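Guanine deaminase (Escherichia coli, PDB 6OHC) catalyses the zinc-dependent hydrolytic deamination of guanine to xanthine and ammonia, the single step of the pathway that degrades guanine to xanthine. Local coordinates at residues B[283-288]-B[316-321]; B[16-21]-B[29-34]; B[142-147]-B[168-173]. All blocks are in the same frame, centred on the assembly; numbering follows the deposited sequence.

Interaction 1 (B[283-288]-B[316-321]); sequences KEWDRL and WQKKVK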
ATOM      1  N   LYS B 283      27.820  14.317   9.912  1.00 62.20           N
ATOM      2  CA  LYS B 283      28.819  14.796   8.902  1.00 62.43           C
ATOM      3  C   LYS B 283      28.242  14.647   7.482  1.00 60.54           C
ATOM      4  O   LYS B 283      28.414  15.570   6.671  1.00 61.48           O
ATOM      5  CB  LYS B 283      30.157  14.042   9.007  1.00 62.36           C
ATOM      6  N   GLU B 284      27.535  13.548   7.194  1.00 58.10           N
ATOM      7  CA  GLU B 284      27.026  13.264   5.818  1.00 54.96           C
ATOM      8  C   GLU B 284      25.854  14.199   5.514  1.00 53.22           C
ATOM      9  O   GLU B 284      25.859  14.822   4.421  1.00 50.63           O
ATOM     10  CB  GLU B 284      26.740  11.767   5.662  1.00 53.71           C
ATOM     11  CG  GLU B 284      28.024  10.956   5.622  1.00 52.86           C
ATOM     12  CD  GLU B 284      27.900   9.473   5.862  1.00 53.37           C
ATOM     13  OE1 GLU B 284      27.005   9.076   6.633  1.00 54.60           O
ATOM     14  OE2 GLU B 284      28.728   8.720   5.280  1.00 52.47           O
ATOM     15  N   TRP B 285      24.906  14.350   6.465  1.00 54.36           N
ATOM     16  CA  TRP B 285      23.788  15.328   6.340  1.00 53.14           C
ATOM     17  C   TRP B 285      24.341  16.721   5.958  1.00 55.19           C
ATOM     18  O   TRP B 285      23.810  17.347   5.017  1.00 55.09           O
ATOM     19  CB  TRP B 285      22.954  15.374   7.619  1.00 53.32           C
ATOM     20  CG  TRP B 285      21.916  14.306   7.737  1.00 50.79           C
ATOM     21  CD1 TRP B 285      21.917  13.241   8.586  1.00 50.60           C
ATOM     22  CD2 TRP B 285      20.720  14.200   6.957  1.00 49.45           C
ATOM     23  NE1 TRP B 285      20.810  12.465   8.376  1.00 50.17           N
ATOM     24  CE2 TRP B 285      20.053  13.032   7.388  1.00 49.78           C
ATOM     25  CE3 TRP B 285      20.139  14.994   5.964  1.00 48.66           C
ATOM     26  CZ2 TRP B 285      18.810  12.657   6.873  1.00 48.93           C
ATOM     27  CZ3 TRP B 285      18.922  14.615   5.441  1.00 48.53           C
ATOM     28  CH2 TRP B 285      18.264  13.464   5.898  1.00 48.84           C
ATOM     29  N   ASP B 286      25.390  17.184   6.644  1.00 57.02           N
ATOM     30  CA  ASP B 286      25.959  18.551   6.489  1.00 58.41           C
ATOM     31  C   ASP B 286      26.649  18.677   5.132  1.00 57.35           C
ATOM     32  O   ASP B 286      26.509  19.741   4.504  1.00 56.90           O
ATOM     33  CB  ASP B 286      26.907  18.886   7.640  1.00 60.41           C
ATOM     34  CG  ASP B 286      26.184  19.068   8.964  1.00 61.50           C
ATOM     35  OD1 ASP B 286      24.952  19.359   8.950  1.00 60.98           O
ATOM     36  OD2 ASP B 286      26.857  18.889  10.015  1.00 65.58           O
ATOM     37  N   ARG B 287      27.356  17.641   4.701  1.00 57.23           N
ATOM     38  CA  ARG B 287      28.033  17.587   3.377  1.00 59.09           C
ATOM     39  C   ARG B 287      26.993  17.754   2.251  1.00 58.10           C
ATOM     40  O   ARG B 287      27.194  18.642   1.363  1.00 56.41           O
ATOM     41  CB  ARG B 287      28.811  16.272   3.270  1.00 60.59           C
ATOM     42  CG  ARG B 287      29.546  16.091   1.947  1.00 63.23           C
ATOM     43  CD  ARG B 287      30.689  17.046   1.765  1.00 64.45           C
ATOM     44  NE  ARG B 287      31.895  16.518   2.381  1.00 67.74           N
ATOM     45  CZ  ARG B 287      32.925  17.269   2.800  1.00 69.75           C
ATOM     46  NH1 ARG B 287      32.884  18.591   2.733  1.00 69.10           N
ATOM     47  NH2 ARG B 287      33.987  16.690   3.324  1.00 69.44           N
ATOM     48  N   LEU B 288      25.901  16.970   2.294  1.00 57.01           N
ATOM     49  CA  LEU B 288      24.831  17.038   1.264  1.00 56.76           C
ATOM     50  C   LEU B 288      24.273  18.471   1.230  1.00 57.52           C
ATOM     51  O   LEU B 288      24.098  19.039   0.121  1.00 58.15           O
ATOM     52  CB  LEU B 288      23.747  15.995   1.565  1.00 54.58           C
ATOM     53  CG  LEU B 288      24.129  14.534   1.337  1.00 53.93           C
ATOM     54  CD1 LEU B 288      23.043  13.603   1.783  1.00 53.43           C
ATOM     55  CD2 LEU B 288      24.431  14.262  -0.116  1.00 55.41           C
ATOM     56  N   TRP B 316      14.702  18.688   6.217  1.00 51.06           N
ATOM     57  CA  TRP B 316      14.143  20.059   6.360  1.00 52.66           C
ATOM     58  C   TRP B 316      15.116  20.875   7.238  1.00 54.08           C
ATOM     59  O   TRP B 316      15.638  21.895   6.737  1.00 56.42           O
ATOM     60  CB  TRP B 316      12.731  20.032   6.945  1.00 51.89           C
ATOM     61  CG  TRP B 316      11.642  19.707   5.978  1.00 50.95           C
ATOM     62  CD1 TRP B 316      10.836  18.602   5.983  1.00 51.01           C
ATOM     63  CD2 TRP B 316      11.205  20.505   4.867  1.00 51.43           C
ATOM     64  NE1 TRP B 316       9.949  18.650   4.943  1.00 50.79           N
ATOM     65  CE2 TRP B 316      10.151  19.807   4.241  1.00 50.94           C
ATOM     66  CE3 TRP B 316      11.577  21.739   4.334  1.00 51.67           C
ATOM     67  CZ2 TRP B 316       9.508  20.286   3.101  1.00 51.22           C
ATOM     68  CZ3 TRP B 316      10.941  22.190   3.191  1.00 51.68           C
ATOM     69  CH2 TRP B 316       9.903  21.496   2.606  1.00 50.41           C
ATOM     70  N   GLN B 317      15.422  20.404   8.449  1.00 55.01           N
ATOM     71  CA  GLN B 317      16.380  21.069   9.371  1.00 58.18           C
ATOM     72  C   GLN B 317      17.665  21.404   8.595  1.00 60.32           C
ATOM     73  O   GLN B 317      18.161  22.524   8.746  1.00 62.08           O
ATOM     74  CB  GLN B 317      16.677  20.213  10.603  1.00 58.92           C
ATOM     75  CG  GLN B 317      15.563  20.271  11.645  1.00 60.54           C
ATOM     76  CD  GLN B 317      15.673  19.257  12.767  1.00 61.47           C
ATOM     77  OE1 GLN B 317      16.607  18.431  12.818  1.00 62.30           O
ATOM     78  NE2 GLN B 317      14.677  19.279  13.647  1.00 58.43           N
ATOM     79  N   LYS B 318      18.173  20.492   7.765  1.00 58.97           N
ATOM     80  CA  LYS B 318      19.498  20.645   7.118  1.00 59.17           C
ATOM     81  C   LYS B 318      19.356  21.370   5.771  1.00 58.83           C
ATOM     82  O   LYS B 318      20.398  21.605   5.129  1.00 57.10           O
ATOM     83  CB  LYS B 318      20.155  19.270   6.973  1.00 60.19           C
ATOM     84  CG  LYS B 318      20.476  18.550   8.280  1.00 61.00           C
ATOM     85  CD  LYS B 318      21.658  19.104   9.010  1.00 62.22           C
ATOM     86  CE  LYS B 318      22.018  18.318  10.254  1.00 63.38           C
ATOM     87  NZ  LYS B 318      23.152  18.945  10.998  1.00 63.78           N
ATOM     88  N   LYS B 319      18.131  21.727   5.353  1.00 58.88           N
ATOM     89  CA  LYS B 319      17.873  22.433   4.064  1.00 58.32           C
ATOM     90  C   LYS B 319      18.436  21.587   2.901  1.00 56.47           C
ATOM     91  O   LYS B 319      19.081  22.155   1.973  1.00 55.77           O
ATOM     92  CB  LYS B 319      18.478  23.849   4.081  1.00 60.67           C
ATOM     93  CG  LYS B 319      18.026  24.778   5.213  1.00 61.48           C
ATOM     94  N   VAL B 320      18.207  20.272   2.931  1.00 53.49           N
ATOM     95  CA  VAL B 320      18.576  19.336   1.830  1.00 52.77           C
ATOM     96  C   VAL B 320      17.353  19.057   0.949  1.00 49.89           C
ATOM     97  O   VAL B 320      16.365  18.563   1.452  1.00 48.83           O
ATOM     98  CB  VAL B 320      19.171  18.025   2.381  1.00 53.58           C
ATOM     99  CG1 VAL B 320      19.443  17.057   1.243  1.00 54.67           C
ATOM    100  CG2 VAL B 320      20.440  18.297   3.183  1.00 54.23           C
ATOM    101  N   LYS B 321      17.462  19.300  -0.353  1.00 49.20           N
ATOM    102  CA  LYS B 321      16.395  18.997  -1.341  1.00 49.22           C
ATOM    103  C   LYS B 321      16.039  17.508  -1.287  1.00 47.74           C
ATOM    104  O   LYS B 321      16.974  16.681  -1.322  1.00 49.80           O
ATOM    105  CB  LYS B 321      16.873  19.438  -2.718  1.00 50.10           C
ATOM    106  CG  LYS B 321      16.947  20.947  -2.896  1.00 51.13           C
ATOM    107  CD  LYS B 321      17.168  21.410  -4.321  1.00 51.34           C
ATOM    108  CE  LYS B 321      18.569  21.169  -4.836  1.00 51.94           C
ATOM    109  NZ  LYS B 321      19.558  21.163  -3.743  1.00 53.92           N
TER
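At the indole edge of Trp-285, near the ring plane, sits CG2 of Val-320, 4.3 Å from CE3. The other flat group is the carboxylate of Asp-286: NZ of Lys-318 meets OD1 on its syn side, 16° out of plane, in a salt bridge. The setting is the Amidohydrolase barrel. Helix 282-291 packs against the turn that ends helix 312-317, a Schellman motif in which Lys-319 takes positive phi, just before strand 321-324. In Lys-318 a bend about CB-CG (chi2 -75°) followed by an extended run to NZ carries CE past Trp-285 CB, 4.1 Å away, to the acid. Its NZ also makes a salt bridge with Glu-282, and one ammonium thereby serves two carboxylates of the same helix. A methionine here would probably leave Asp-286 and Glu-282 without their shared counter-charge. Deeper in, Trp-285, Leu-288 and Val-320 all pack on Ile-295 of strand 294-297. Leu-288 lies about 4 Å, between side chains, from Leu-238, which binds substrate by similarity, and the packing thus reaches residues beside the probable pocket. The same Val-320 methyl that borders the indole also lies 4.3 Å from Leu-288 CB.

Interaction 2 (B[16-21]-B[29-34]); sequences IDVTRT and ASALRF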
ATOM      1  N   ILE B  16      -4.973  22.535  -9.186  1.00 39.58           N
ATOM      2  CA  ILE B  16      -4.160  22.794  -7.964  1.00 40.24           C
ATOM      3  C   ILE B  16      -2.690  22.719  -8.354  1.00 39.70           C
ATOM      4  O   ILE B  16      -2.302  21.813  -9.127  1.00 39.60           O
ATOM      5  CB  ILE B  16      -4.551  21.934  -6.751  1.00 41.43           C
ATOM      6  CG1 ILE B  16      -3.343  21.542  -5.921  1.00 42.44           C
ATOM      7  CG2 ILE B  16      -5.364  20.703  -7.123  1.00 42.79           C
ATOM      8  CD1 ILE B  16      -3.314  22.177  -4.630  1.00 44.11           C
ATOM      9  N   ASP B  17      -1.927  23.689  -7.878  1.00 39.77           N
ATOM     10  CA  ASP B  17      -0.445  23.712  -7.994  1.00 39.97           C
ATOM     11  C   ASP B  17       0.130  24.523  -6.835  1.00 41.02           C
ATOM     12  O   ASP B  17      -0.633  25.198  -6.113  1.00 41.80           O
ATOM     13  CB  ASP B  17      -0.004  24.261  -9.348  1.00 39.91           C
ATOM     14  CG  ASP B  17      -0.316  25.743  -9.593  1.00 40.30           C
ATOM     15  OD1 ASP B  17      -1.237  26.271  -8.935  1.00 40.24           O
ATOM     16  OD2 ASP B  17       0.359  26.341 -10.470  1.00 39.77           O
ATOM     17  N   VAL B  18       1.419  24.363  -6.612  1.00 41.56           N
ATOM     18  CA  VAL B  18       2.221  25.180  -5.690  1.00 41.92           C
ATOM     19  C   VAL B  18       3.019  26.156  -6.576  1.00 43.10           C
ATOM     20  O   VAL B  18       3.684  25.713  -7.533  1.00 41.94           O
ATOM     21  CB  VAL B  18       3.100  24.315  -4.769  1.00 41.41           C
ATOM     22  CG1 VAL B  18       3.854  25.166  -3.754  1.00 41.74           C
ATOM     23  CG2 VAL B  18       2.264  23.289  -4.035  1.00 41.23           C
ATOM     24  N   THR B  19       2.914  27.446  -6.262  1.00 44.62           N
ATOM     25  CA  THR B  19       3.275  28.551  -7.179  1.00 46.75           C
ATOM     26  C   THR B  19       4.722  28.938  -6.964  1.00 46.95           C
ATOM     27  O   THR B  19       5.198  29.639  -7.814  1.00 47.31           O
ATOM     28  CB  THR B  19       2.342  29.755  -7.001  1.00 47.07           C
ATOM     29  OG1 THR B  19       2.380  30.059  -5.607  1.00 47.71           O
ATOM     30  CG2 THR B  19       0.947  29.435  -7.483  1.00 46.74           C
ATOM     31  N   ARG B  20       5.356  28.485  -5.872  1.00 48.13           N
ATOM     32  CA  ARG B  20       6.791  28.793  -5.622  1.00 48.57           C
ATOM     33  C   ARG B  20       7.380  27.749  -4.690  1.00 48.05           C
ATOM     34  O   ARG B  20       6.635  27.214  -3.877  1.00 49.97           O
ATOM     35  CB  ARG B  20       6.971  30.212  -5.072  1.00 49.04           C
ATOM     36  CG  ARG B  20       6.421  30.402  -3.672  1.00 50.07           C
ATOM     37  CD  ARG B  20       6.804  31.740  -3.047  1.00 51.01           C
ATOM     38  NE  ARG B  20       6.527  31.677  -1.612  1.00 51.40           N
ATOM     39  CZ  ARG B  20       5.318  31.735  -1.083  1.00 51.04           C
ATOM     40  NH1 ARG B  20       4.268  32.035  -1.827  1.00 49.95           N
ATOM     41  NH2 ARG B  20       5.186  31.565   0.214  1.00 52.84           N
ATOM     42  N   THR B  21       8.676  27.493  -4.814  1.00 47.71           N
ATOM     43  CA  THR B  21       9.451  26.677  -3.860  1.00 48.55           C
ATOM     44  C   THR B  21       9.491  27.375  -2.501  1.00 49.84           C
ATOM     45  O   THR B  21       9.282  28.601  -2.447  1.00 50.52           O
ATOM     46  CB  THR B  21      10.827  26.347  -4.430  1.00 48.85           C
ATOM     47  OG1 THR B  21      11.476  27.600  -4.629  1.00 48.34           O
ATOM     48  CG2 THR B  21      10.729  25.535  -5.709  1.00 49.10           C
ATOM     49  N   ALA B  29       1.166  25.869   2.401  1.00 47.29           N
ATOM     50  CA  ALA B  29      -0.240  26.368   2.409  1.00 48.18           C
ATOM     51  C   ALA B  29      -0.315  27.747   1.723  1.00 48.93           C
ATOM     52  O   ALA B  29      -1.190  27.942   0.856  1.00 48.65           O
ATOM     53  CB  ALA B  29      -0.782  26.388   3.818  1.00 48.11           C
ATOM     54  N   SER B  30       0.618  28.640   2.030  1.00 50.42           N
ATOM     55  CA  SER B  30       0.663  30.011   1.462  1.00 52.20           C
ATOM     56  C   SER B  30       0.916  29.974  -0.052  1.00 50.95           C
ATOM     57  O   SER B  30       0.491  30.901  -0.742  1.00 51.53           O
ATOM     58  CB  SER B  30       1.717  30.852   2.164  1.00 55.03           C
ATOM     59  OG  SER B  30       3.026  30.547   1.689  1.00 56.31           O
ATOM     60  N   ALA B  31       1.612  28.969  -0.566  1.00 49.59           N
ATOM     61  CA  ALA B  31       1.998  28.880  -1.997  1.00 48.99           C
ATOM     62  C   ALA B  31       1.007  28.005  -2.784  1.00 48.69           C
ATOM     63  O   ALA B  31       1.183  27.835  -4.023  1.00 46.59           O
ATOM     64  CB  ALA B  31       3.394  28.353  -2.096  1.00 49.02           C
ATOM     65  N   LEU B  32      -0.002  27.458  -2.109  1.00 47.78           N
ATOM     66  CA  LEU B  32      -0.901  26.478  -2.758  1.00 48.05           C
ATOM     67  C   LEU B  32      -2.044  27.239  -3.419  1.00 46.51           C
ATOM     68  O   LEU B  32      -2.626  28.072  -2.729  1.00 49.37           O
ATOM     69  CB  LEU B  32      -1.409  25.451  -1.740  1.00 48.34           C
ATOM     70  CG  LEU B  32      -2.181  24.293  -2.375  1.00 47.96           C
ATOM     71  CD1 LEU B  32      -1.228  23.234  -2.872  1.00 47.56           C
ATOM     72  CD2 LEU B  32      -3.156  23.700  -1.391  1.00 49.30           C
ATOM     73  N   ARG B  33      -2.332  26.948  -4.678  1.00 43.86           N
ATOM     74  CA  ARG B  33      -3.347  27.650  -5.488  1.00 43.39           C
ATOM     75  C   ARG B  33      -4.374  26.629  -5.967  1.00 43.89           C
ATOM     76  O   ARG B  33      -3.961  25.592  -6.533  1.00 42.91           O
ATOM     77  CB  ARG B  33      -2.653  28.385  -6.641  1.00 42.38           C
ATOM     78  CG  ARG B  33      -3.572  28.813  -7.769  1.00 41.85           C
ATOM     79  CD  ARG B  33      -2.880  29.810  -8.659  1.00 41.34           C
ATOM     80  NE  ARG B  33      -1.871  29.154  -9.468  1.00 41.57           N
ATOM     81  CZ  ARG B  33      -1.226  29.733 -10.469  1.00 41.38           C
ATOM     82  NH1 ARG B  33      -1.515  30.978 -10.834  1.00 40.89           N
ATOM     83  NH2 ARG B  33      -0.331  29.050 -11.129  1.00 41.29           N
ATOM     84  N   PHE B  34      -5.651  26.892  -5.678  1.00 44.55           N
ATOM     85  CA  PHE B  34      -6.808  26.083  -6.118  1.00 45.20           C
ATOM     86  C   PHE B  34      -7.724  26.981  -6.949  1.00 45.22           C
ATOM     87  O   PHE B  34      -8.169  28.020  -6.428  1.00 46.04           O
ATOM     88  CB  PHE B  34      -7.557  25.480  -4.914  1.00 45.61           C
ATOM     89  CG  PHE B  34      -8.790  24.703  -5.312  1.00 46.12           C
ATOM     90  CD1 PHE B  34      -8.686  23.619  -6.166  1.00 45.85           C
ATOM     91  CD2 PHE B  34     -10.059  25.063  -4.849  1.00 46.93           C
ATOM     92  CE1 PHE B  34      -9.800  22.897  -6.558  1.00 46.37           C
ATOM     93  CE2 PHE B  34     -11.183  24.380  -5.281  1.00 47.33           C
ATOM     94  CZ  PHE B  34     -11.051  23.277  -6.107  1.00 48.67           C
TER
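Asp-17 and Arg-33 face each other as the hydrogen-bonded pair of an antiparallel strand pairing, strand 14-18 against 32-35; strand 14-18 also bonds to strand 73-84 (Ile-16 with Ile-74), so 32-35 takes its other edge. This is the tight part. Arg-33 N reaches Asp-17 O at 2.8 Å, and Asp-17 N returns to Arg-33 O at 3.1 Å. The side chains repeat the pairing: Arg-33 comes side-on, NE to Asp-17 OD1 at 3.0 Å and NH2 to Asp-17 OD2 at 2.9 Å, each on a syn lone pair. The carboxylate and guanidinium planes are 6° apart. CG of Asp-17 sits between the backbone N and carbonyl carbon (chi1 67°), which brings the carboxylate alongside the Arg-33 head, and OD2 has a second donor in Phe-380 N. Thr-19 CG2 lies over one guanidinium face, 3.5 Å from Arg-33 NE. Two residues along from the pair, Ala-31 O accepts twice, from Thr-19 N at 2.9 Å and from Thr-19 OG1. The sheet face carrying Ile-16, Val-18, Leu-32 and Phe-34 is covered by helices 356-363 and 409-418.

Towards solvent the contact loosens. Exposed Arg-20 stretches out to give NH2 to Ser-30 OG at 2.8 Å, with the oxygen 22° out of the guanidinium plane and Ala-31 CB over one face; Ser-30 OG is also bonded to Glu-27 O. A flat, two-bond ion pair on a buried aspartate probably keeps that acid ionised and stops the arginine head from turning, whereas the single tilted bond at Arg-20 would restrain its head much less.

Interaction 3 (B[142-147]-B[168-173]); sequences GTVHPQ and VMMDRN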
ATOM      1  N   GLY B 142      19.311   3.204 -15.820  1.00 40.98           N
ATOM      2  CA  GLY B 142      19.236   2.333 -16.996  1.00 42.09           C
ATOM      3  C   GLY B 142      19.842   0.977 -16.746  1.00 42.80           C
ATOM      4  O   GLY B 142      19.810   0.527 -15.639  1.00 41.49           O
ATOM      5  N   THR B 143      20.450   0.416 -17.785  1.00 44.74           N
ATOM      6  CA  THR B 143      21.165  -0.878 -17.769  1.00 45.03           C
ATOM      7  C   THR B 143      22.656  -0.565 -17.793  1.00 45.55           C
ATOM      8  O   THR B 143      22.990   0.578 -18.085  1.00 43.93           O
ATOM      9  CB  THR B 143      20.669  -1.673 -18.981  1.00 46.81           C
ATOM     10  OG1 THR B 143      20.695  -0.824 -20.146  1.00 45.35           O
ATOM     11  CG2 THR B 143      19.264  -2.201 -18.729  1.00 46.71           C
ATOM     12  N   VAL B 144      23.499  -1.549 -17.474  1.00 46.95           N
ATOM     13  CA  VAL B 144      24.960  -1.547 -17.764  1.00 47.43           C
ATOM     14  C   VAL B 144      25.145  -1.491 -19.304  1.00 49.07           C
ATOM     15  O   VAL B 144      26.094  -0.820 -19.769  1.00 49.00           O
ATOM     16  CB  VAL B 144      25.629  -2.780 -17.138  1.00 48.10           C
ATOM     17  CG1 VAL B 144      25.164  -4.067 -17.839  1.00 48.88           C
ATOM     18  CG2 VAL B 144      27.164  -2.654 -17.230  1.00 50.22           C
ATOM     19  N   HIS B 145      24.266  -2.143 -20.073  1.00 48.97           N
ATOM     20  CA  HIS B 145      24.278  -2.200 -21.564  1.00 49.89           C
ATOM     21  C   HIS B 145      23.832  -0.864 -22.156  1.00 49.43           C
ATOM     22  O   HIS B 145      22.723  -0.416 -21.898  1.00 48.37           O
ATOM     23  CB  HIS B 145      23.374  -3.328 -22.097  1.00 51.52           C
ATOM     24  CG  HIS B 145      23.615  -4.654 -21.446  1.00 54.25           C
ATOM     25  ND1 HIS B 145      22.789  -5.169 -20.439  1.00 54.02           N
ATOM     26  CD2 HIS B 145      24.605  -5.560 -21.648  1.00 55.30           C
ATOM     27  CE1 HIS B 145      23.299  -6.306 -20.020  1.00 55.82           C
ATOM     28  NE2 HIS B 145      24.430  -6.561 -20.740  1.00 55.67           N
ATOM     29  N   PRO B 146      24.672  -0.190 -22.971  1.00 49.12           N
ATOM     30  CA  PRO B 146      24.312   1.106 -23.559  1.00 48.47           C
ATOM     31  C   PRO B 146      23.221   1.046 -24.642  1.00 48.08           C
ATOM     32  O   PRO B 146      22.518   2.013 -24.767  1.00 48.51           O
ATOM     33  CB  PRO B 146      25.619   1.619 -24.186  1.00 49.10           C
ATOM     34  CG  PRO B 146      26.430   0.354 -24.448  1.00 50.26           C
ATOM     35  CD  PRO B 146      26.014  -0.644 -23.369  1.00 49.33           C
ATOM     36  N   GLN B 147      23.089  -0.055 -25.384  1.00 48.41           N
ATOM     37  CA  GLN B 147      22.014  -0.177 -26.417  1.00 50.62           C
ATOM     38  C   GLN B 147      20.639  -0.170 -25.728  1.00 50.30           C
ATOM     39  O   GLN B 147      19.675   0.255 -26.371  1.00 49.90           O
ATOM     40  CB  GLN B 147      22.251  -1.367 -27.343  1.00 53.55           C
ATOM     41  CG  GLN B 147      23.520  -1.176 -28.188  1.00 57.33           C
ATOM     42  CD  GLN B 147      23.929  -2.372 -29.016  1.00 60.92           C
ATOM     43  OE1 GLN B 147      24.953  -3.010 -28.754  1.00 65.89           O
ATOM     44  NE2 GLN B 147      23.146  -2.668 -30.047  1.00 63.05           N
ATOM     45  N   VAL B 168      24.289   2.516 -16.400  1.00 44.68           N
ATOM     46  CA  VAL B 168      24.848   2.093 -15.100  1.00 45.27           C
ATOM     47  C   VAL B 168      26.327   1.762 -15.313  1.00 46.40           C
ATOM     48  O   VAL B 168      26.631   1.007 -16.213  1.00 44.29           O
ATOM     49  CB  VAL B 168      24.066   0.904 -14.524  1.00 44.68           C
ATOM     50  CG1 VAL B 168      24.766   0.449 -13.260  1.00 44.18           C
ATOM     51  CG2 VAL B 168      22.611   1.308 -14.268  1.00 44.29           C
ATOM     52  N   MET B 169      27.189   2.327 -14.484  1.00 49.09           N
ATOM     53  CA  MET B 169      28.629   1.980 -14.432  1.00 51.88           C
ATOM     54  C   MET B 169      28.857   1.007 -13.273  1.00 51.59           C
ATOM     55  O   MET B 169      28.418   1.293 -12.154  1.00 54.00           O
ATOM     56  CB  MET B 169      29.475   3.238 -14.265  1.00 55.00           C
ATOM     57  CG  MET B 169      29.059   4.336 -15.235  1.00 55.51           C
ATOM     58  SD  MET B 169      29.889   5.876 -14.966  1.00 57.53           S
ATOM     59  CE  MET B 169      29.106   6.365 -13.450  1.00 59.15           C
ATOM     60  N   MET B 170      29.488  -0.125 -13.569  1.00 52.91           N
ATOM     61  CA  MET B 170      29.623  -1.300 -12.669  1.00 54.04           C
ATOM     62  C   MET B 170      30.759  -2.189 -13.202  1.00 50.66           C
ATOM     63  O   MET B 170      30.486  -2.962 -14.130  1.00 48.22           O
ATOM     64  CB  MET B 170      28.274  -2.044 -12.727  1.00 55.49           C
ATOM     65  CG  MET B 170      27.960  -3.059 -11.640  1.00 58.02           C
ATOM     66  SD  MET B 170      26.404  -4.058 -11.992  1.00 59.85           S
ATOM     67  CE  MET B 170      25.854  -3.153 -13.436  1.00 53.56           C
ATOM     68  N   ASP B 171      31.966  -2.101 -12.645  1.00 48.65           N
ATOM     69  CA  ASP B 171      33.124  -2.876 -13.164  1.00 48.80           C
ATOM     70  C   ASP B 171      33.514  -3.999 -12.196  1.00 49.07           C
ATOM     71  O   ASP B 171      34.394  -4.767 -12.573  1.00 49.98           O
ATOM     72  CB  ASP B 171      34.332  -1.995 -13.516  1.00 48.10           C
ATOM     73  CG  ASP B 171      35.045  -1.315 -12.348  1.00 48.09           C
ATOM     74  OD1 ASP B 171      34.422  -1.122 -11.253  1.00 46.67           O
ATOM     75  OD2 ASP B 171      36.202  -0.929 -12.559  1.00 47.32           O
ATOM     76  N   ARG B 172      32.869  -4.157 -11.038  1.00 47.71           N
ATOM     77  CA  ARG B 172      33.306  -5.194 -10.072  1.00 47.27           C
ATOM     78  C   ARG B 172      32.192  -5.628  -9.106  1.00 46.48           C
ATOM     79  O   ARG B 172      31.123  -5.016  -9.077  1.00 45.91           O
ATOM     80  CB  ARG B 172      34.493  -4.656  -9.262  1.00 47.58           C
ATOM     81  CG  ARG B 172      34.071  -3.619  -8.237  1.00 47.36           C
ATOM     82  CD  ARG B 172      35.129  -3.288  -7.203  1.00 47.45           C
ATOM     83  NE  ARG B 172      34.650  -2.243  -6.310  1.00 45.90           N
ATOM     84  CZ  ARG B 172      35.426  -1.495  -5.559  1.00 46.92           C
ATOM     85  NH1 ARG B 172      36.729  -1.699  -5.519  1.00 48.14           N
ATOM     86  NH2 ARG B 172      34.917  -0.563  -4.790  1.00 47.13           N
ATOM     87  N   ASN B 173      32.502  -6.662  -8.319  1.00 46.71           N
ATOM     88  CA  ASN B 173      31.692  -7.213  -7.211  1.00 46.96           C
ATOM     89  C   ASN B 173      30.256  -7.452  -7.690  1.00 45.66           C
ATOM     90  O   ASN B 173      29.284  -7.096  -6.979  1.00 44.83           O
ATOM     91  CB  ASN B 173      31.798  -6.284  -6.001  1.00 49.26           C
ATOM     92  CG  ASN B 173      33.201  -6.220  -5.429  1.00 50.18           C
ATOM     93  OD1 ASN B 173      34.011  -7.086  -5.697  1.00 54.19           O
ATOM     94  ND2 ASN B 173      33.543  -5.134  -4.768  1.00 49.54           N
TER
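Val-168 N donates to Thr-143 O at 2.9 Å, yet it comes from above, 46° out of the carbonyl plane, and not onto a lone pair. The bond links the loop just after strand 135-141 to the end of strand 164-169, its parallel neighbour in a beta-alpha-beta unit of the barrel, whose crossover is helix 146-158. In the opposite sense, Val-144 CA makes a CA-H...O contact with Val-168 O at 3.4 Å. The side chains follow from here. Val-144 sets CG1 between its backbone N and carbonyl carbon (chi1 68°), which puts that methyl over the centre of the His-145 ring and leaves CG2 to face Val-168 O and Met-170. Met-170 crosses Val-144 at about a right angle; its chain bends at the last torsion (chi3 -7°), which brings CE to 3.7 Å from Val-144 CB. The CG2 methyl of Val-168 presses against Gly-142 O at 3.2 Å. Thr-143 points the other way and gives OG1 to His-145 O at 2.7 Å, fixing the turn just ahead of the helix.

Thr-143 also touches Pro-86 and Met-170 touches Arg-209, both substrate-binding by similarity, and Val-168 lies about 9 Å, side chain to metal, from the zinc ion. With one off-axis backbone bond, a CA-H...O contact and methyl packing, the join probably depends more on shape than on charge, consistent with close packing beside the substrate-binding residues.

From the N terminus, interaction 2 comes first and closes the short loop between strands 14-18 and 32-35. Strand 14-18 also pairs with strand 73-84, which runs beside 135-141, so this N-terminal pairing leads into the barrel. Interaction 3 then closes the crossover through helix 146-158, and interaction 1 closes a longer helix-to-helix loop that runs through strand 294-297 and helix 299-304, bringing helix 282-291 against the end of helix 312-317. The three loops follow in series; none nests or crosses. Interactions 2 and 3 lie on opposite sides of the chain's centre, their centres about 40 Å apart, whereas interactions 1 and 2 come within about 8 Å at their nearest atoms without touching.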